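Like-Sm ribonucleoprotein core (PDB 5MKI) probably binds RNA, as a seven-membered ring of Sm-fold subunits for which uridine monophosphate and calcium sites have been seen. Local coordinates at residues Ser14-Val19 with Lys30-Ala35; Ala43-Lys48 with Phe57-Val62. One frame throughout, in Å; residues are numbered along the deposited sequence.

Contact 1. Residues Ser14-Val19 with Lys30-Ala35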
# COMPACT_ATOMS: atom_id res chain seq x y z
N SER A 14 -1.81 -11.21 -26.09
CA SER A 14 -1.01 -12.36 -25.71
C SER A 14 -1.83 -13.50 -25.13
O SER A 14 -1.25 -14.46 -24.62
CB SER A 14 0.05 -11.95 -24.68
OG SER A 14 1.00 -11.10 -25.26
N ILE A 15 -3.16 -13.41 -25.18
CA ILE A 15 -3.98 -14.51 -24.71
C ILE A 15 -3.62 -15.77 -25.49
O ILE A 15 -3.44 -15.74 -26.72
CB ILE A 15 -5.49 -14.21 -24.84
CG1 ILE A 15 -5.92 -13.11 -23.85
CG2 ILE A 15 -6.30 -15.48 -24.60
CD1 ILE A 15 -5.95 -13.56 -22.38
N ASN A 16 -3.47 -16.88 -24.76
CA ASN A 16 -3.15 -18.20 -25.32
C ASN A 16 -1.77 -18.22 -25.97
O ASN A 16 -1.55 -18.94 -26.94
CB ASN A 16 -4.23 -18.66 -26.30
CG ASN A 16 -5.50 -19.05 -25.59
OD1 ASN A 16 -5.46 -19.68 -24.53
ND2 ASN A 16 -6.65 -18.66 -26.14
N THR A 17 -0.86 -17.41 -25.45
CA THR A 17 0.57 -17.52 -25.71
C THR A 17 1.29 -17.60 -24.37
O THR A 17 0.70 -17.42 -23.31
CB THR A 17 1.09 -16.35 -26.55
OG1 THR A 17 1.11 -15.15 -25.76
CG2 THR A 17 0.21 -16.14 -27.78
N ASN A 18 2.60 -17.86 -24.44
CA ASN A 18 3.42 -17.98 -23.24
C ASN A 18 3.98 -16.63 -22.82
O ASN A 18 4.56 -15.91 -23.65
CB ASN A 18 4.57 -18.96 -23.49
CG ASN A 18 4.99 -19.68 -22.24
OD1 ASN A 18 5.74 -19.16 -21.42
ND2 ASN A 18 4.47 -20.89 -22.06
N VAL A 19 3.82 -16.29 -21.54
CA VAL A 19 4.34 -15.03 -21.02
C VAL A 19 5.21 -15.32 -19.81
O VAL A 19 5.08 -16.35 -19.15
CB VAL A 19 3.22 -14.02 -20.67
CG1 VAL A 19 2.37 -13.75 -21.92
CG2 VAL A 19 2.37 -14.52 -19.48
N LYS A 30 6.37 -18.35 -15.42
CA LYS A 30 6.21 -18.50 -16.86
C LYS A 30 5.04 -19.43 -17.13
O LYS A 30 4.92 -20.48 -16.49
CB LYS A 30 7.50 -19.06 -17.49
CG LYS A 30 7.37 -19.44 -18.96
CD LYS A 30 8.59 -20.23 -19.47
CE LYS A 30 8.18 -21.44 -20.31
NZ LYS A 30 8.37 -21.24 -21.79
N GLY A 31 4.18 -19.05 -18.07
CA GLY A 31 3.02 -19.88 -18.36
C GLY A 31 2.20 -19.33 -19.52
O GLY A 31 2.54 -18.31 -20.12
N ARG A 32 1.11 -20.04 -19.81
CA ARG A 32 0.21 -19.69 -20.91
C ARG A 32 -0.94 -18.82 -20.38
O ARG A 32 -1.73 -19.27 -19.54
CB ARG A 32 -0.33 -20.97 -21.56
CG ARG A 32 -1.29 -20.78 -22.74
CD ARG A 32 -1.91 -22.12 -23.14
NE ARG A 32 -2.69 -22.04 -24.37
CZ ARG A 32 -2.15 -22.09 -25.59
NH1 ARG A 32 -0.84 -22.20 -25.74
NH2 ARG A 32 -2.93 -22.00 -26.66
N LEU A 33 -1.05 -17.61 -20.91
CA LEU A 33 -1.96 -16.59 -20.36
C LEU A 33 -3.39 -16.84 -20.82
O LEU A 33 -3.73 -16.65 -21.99
CB LEU A 33 -1.49 -15.20 -20.77
CG LEU A 33 -2.29 -14.01 -20.23
CD1 LEU A 33 -1.97 -13.75 -18.76
CD2 LEU A 33 -2.03 -12.76 -21.08
N LYS A 34 -4.26 -17.21 -19.87
CA LYS A 34 -5.67 -17.48 -20.11
C LYS A 34 -6.59 -16.31 -19.78
O LYS A 34 -7.74 -16.29 -20.25
CB LYS A 34 -6.13 -18.70 -19.29
CG LYS A 34 -5.25 -19.92 -19.44
CD LYS A 34 -5.26 -20.38 -20.88
CE LYS A 34 -6.66 -20.82 -21.31
NZ LYS A 34 -6.70 -21.22 -22.75
N ALA A 35 -6.14 -15.36 -18.97
CA ALA A 35 -7.02 -14.29 -18.49
C ALA A 35 -6.18 -13.28 -17.73
O ALA A 35 -5.16 -13.64 -17.14
CB ALA A 35 -8.14 -14.83 -17.60
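Arg32 lays one face of its guanidinium over the backbone carbonyl of Asn16, whose O sits 3.2 Å above the plane, displaced toward the rim. The overlap lies where the chain leaving the N-terminal helix of the Sm fold enters the first strand of its strongly bent antiparallel sheet. Ser14 to Thr17 form a type II turn, with Asn16 in a left-handed backbone conformation; Ser14 O closes it, accepting from both N and OG1 of Thr17 on one face of its plane. With CG anti to the backbone N (chi1 -179°) and the chain extended to NE, Arg32 reaches along the turn until NH2 lies 3.6 Å from Asn16 CB, the side-chain amide of Asn16 and the guanidinium 31° apart. A leucine here would probably leave the Asn16 carbonyl without its cationic cover and the turn more mobile on this side. Lys34, bent at chi2 and chi3, curls back so that NZ gives a 2.7 Å hydrogen bond to Asn16 OD1 in the carbonyl plane. The backbone follows the same path: Asn16 N donates almost straight to Leu33 O, Leu33 N to Thr17 O, and Val19 and Gly31 exchange two bonds. Beneath, Leu33 CB meets Val19 CG2 at 4.1 Å while its CD2 lies 4.2 Å from Ile15 CD1; Val42 and Leu44 pack on the same leucine. At the far end Asn18, a calcium ligand in a structure of this protein, takes a weak 3.4 Å bond from Lys30 NZ to OD1.

Contact 2. Residues Ala43-Lys48 with Phe57-Val62; sequences ALENAK and FPMLVV
Met59 folds its thioether over residues 43-48: SD lies 4.1 Å from Ala43 CB, and CE rests on the aliphatic part of Glu45, 3.9 Å from its CG. CG of Met59 stands anti to the backbone N (chi1 180°), and bends at chi2 and chi3 then turn the methyl back across Glu45, whose own chain runs on extended beyond CG. Val61 CG2 joins this apolar face at 4.2 Å from Ala43 CB. On the other face, Ala47 CB fits against CG and CD1 of Leu60, and Leu44 CD1 reaches Val62 CG2 at 3.9 Å, the two side chains crossing at a slant. Val19, Val21 and Val29 pack on Leu44 from neighbouring strands, placing it in the core of the small barrel. Strands 42-44 and 57-62 are an antiparallel pair of the Sm fold, and both segments turn a corner here, at Glu45-Asn46 and at Pro58. The outer side of 57-62 is used too: Leu60, Val61 and Val62 form an antiparallel ladder with a strand of a neighbouring subunit, which carries the sheet on around the ring. Among the hydrogen bonds, Leu44 and Leu60 exchange a nearly straight pair, N to O in each direction. Past this pair the ladder is distorted: Asn46 N comes to Pro58 O at 3.0 Å from well above the carbonyl plane, 63° out of it, whereas Ala47 N approaches Phe57 O in plane. The return bond, Phe57 N to Ala47 O, is weak. That same oxygen meets the Phe57 ring at its edge, in the ring plane, 3.2 Å from CD1.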
# COMPACT_ATOMS: atom_id res chain seq x y z
N ALA A 43 -4.27 -15.33 -14.88
CA ALA A 43 -4.40 -16.78 -14.77
C ALA A 43 -3.45 -17.42 -15.78
O ALA A 43 -3.57 -17.18 -16.98
CB ALA A 43 -5.84 -17.23 -15.02
N LEU A 44 -2.49 -18.19 -15.28
CA LEU A 44 -1.46 -18.82 -16.11
C LEU A 44 -1.63 -20.33 -16.11
O LEU A 44 -1.58 -20.96 -15.04
CB LEU A 44 -0.06 -18.47 -15.62
CG LEU A 44 0.36 -17.00 -15.60
CD1 LEU A 44 1.67 -16.85 -14.83
CD2 LEU A 44 0.48 -16.51 -17.02
N GLU A 45 -1.80 -20.91 -17.29
CA GLU A 45 -1.99 -22.35 -17.45
C GLU A 45 -0.66 -23.05 -17.69
O GLU A 45 0.20 -22.54 -18.41
CB GLU A 45 -2.93 -22.62 -18.63
CG GLU A 45 -3.39 -24.05 -18.74
CD GLU A 45 -4.12 -24.31 -20.03
OE1 GLU A 45 -3.45 -24.37 -21.09
OE2 GLU A 45 -5.37 -24.46 -19.99
N ASN A 46 -0.49 -24.22 -17.07
CA ASN A 46 0.75 -25.00 -17.21
C ASN A 46 1.97 -24.13 -16.91
O ASN A 46 2.87 -23.95 -17.74
CB ASN A 46 0.84 -25.64 -18.60
CG ASN A 46 -0.18 -26.76 -18.79
OD1 ASN A 46 -0.51 -27.47 -17.85
ND2 ASN A 46 -0.69 -26.89 -20.00
N ALA A 47 1.98 -23.59 -15.69
CA ALA A 47 2.94 -22.56 -15.32
C ALA A 47 4.17 -23.15 -14.65
O ALA A 47 4.13 -24.22 -14.03
CB ALA A 47 2.28 -21.53 -14.39
N LYS A 48 5.27 -22.42 -14.76
CA LYS A 48 6.56 -22.84 -14.23
C LYS A 48 7.21 -21.69 -13.48
O LYS A 48 7.24 -20.56 -13.98
CB LYS A 48 7.50 -23.30 -15.37
CG LYS A 48 6.93 -24.41 -16.25
CD LYS A 48 7.50 -24.34 -17.67
CE LYS A 48 7.06 -25.52 -18.53
NZ LYS A 48 6.68 -25.11 -19.94
N PHE A 57 2.58 -26.45 -12.83
CA PHE A 57 1.30 -26.14 -12.22
C PHE A 57 0.19 -26.07 -13.27
O PHE A 57 0.27 -25.24 -14.18
CB PHE A 57 1.36 -24.80 -11.47
CG PHE A 57 2.47 -24.72 -10.46
CD1 PHE A 57 3.77 -24.46 -10.86
CD2 PHE A 57 2.20 -24.91 -9.11
CE1 PHE A 57 4.78 -24.39 -9.93
CE2 PHE A 57 3.21 -24.84 -8.18
CZ PHE A 57 4.50 -24.58 -8.58
N PRO A 58 -0.84 -26.91 -13.18
CA PRO A 58 -1.95 -26.82 -14.15
C PRO A 58 -2.54 -25.42 -14.31
O PRO A 58 -2.85 -25.02 -15.43
CB PRO A 58 -2.99 -27.80 -13.58
CG PRO A 58 -2.17 -28.80 -12.81
CD PRO A 58 -0.98 -28.06 -12.26
N MET A 59 -2.71 -24.66 -13.22
CA MET A 59 -3.26 -23.31 -13.30
C MET A 59 -2.78 -22.51 -12.09
O MET A 59 -3.01 -22.93 -10.95
CB MET A 59 -4.79 -23.33 -13.36
CG MET A 59 -5.47 -21.96 -13.44
SD MET A 59 -5.38 -21.27 -15.11
CE MET A 59 -5.84 -22.70 -16.07
N LEU A 60 -2.12 -21.39 -12.37
CA LEU A 60 -1.64 -20.44 -11.36
C LEU A 60 -2.36 -19.11 -11.54
O LEU A 60 -2.26 -18.49 -12.60
CB LEU A 60 -0.14 -20.20 -11.50
CG LEU A 60 0.88 -21.05 -10.77
CD1 LEU A 60 2.20 -20.27 -10.65
CD2 LEU A 60 0.34 -21.46 -9.40
N VAL A 61 -3.06 -18.66 -10.51
CA VAL A 61 -3.62 -17.31 -10.52
C VAL A 61 -2.69 -16.43 -9.70
O VAL A 61 -2.50 -16.66 -8.50
CB VAL A 61 -5.05 -17.29 -9.97
CG1 VAL A 61 -5.55 -15.85 -9.81
CG2 VAL A 61 -5.95 -18.09 -10.90
N VAL A 62 -2.07 -15.45 -10.36
CA VAL A 62 -1.06 -14.57 -9.77
C VAL A 62 -1.72 -13.25 -9.42
O VAL A 62 -2.45 -12.68 -10.25
CB VAL A 62 0.13 -14.35 -10.72
CG1 VAL A 62 1.18 -13.48 -10.05
CG2 VAL A 62 0.74 -15.70 -11.21

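Overall arrangement
Contact 1 closes before contact 2 opens along the chain, and strand 28-36 joins them: Arg32 O lies 2.8 Å from Glu45 N and Lys30 O 2.6 Å from Lys48 N, both probable hydrogen bonds. Contact 2 is the more buried, with mostly aliphatic side chains on both faces of its ladder. Contact 1 is only partly buried, and its polar face carries asparagines, lysines and an arginine above an apolar underside. Leu44 of contact 2 touches Val19 and Leu33 of contact 1, so one core serves both. Both also reach a neighbouring subunit, contact 1 by packing and contact 2 by pairing of strands as well.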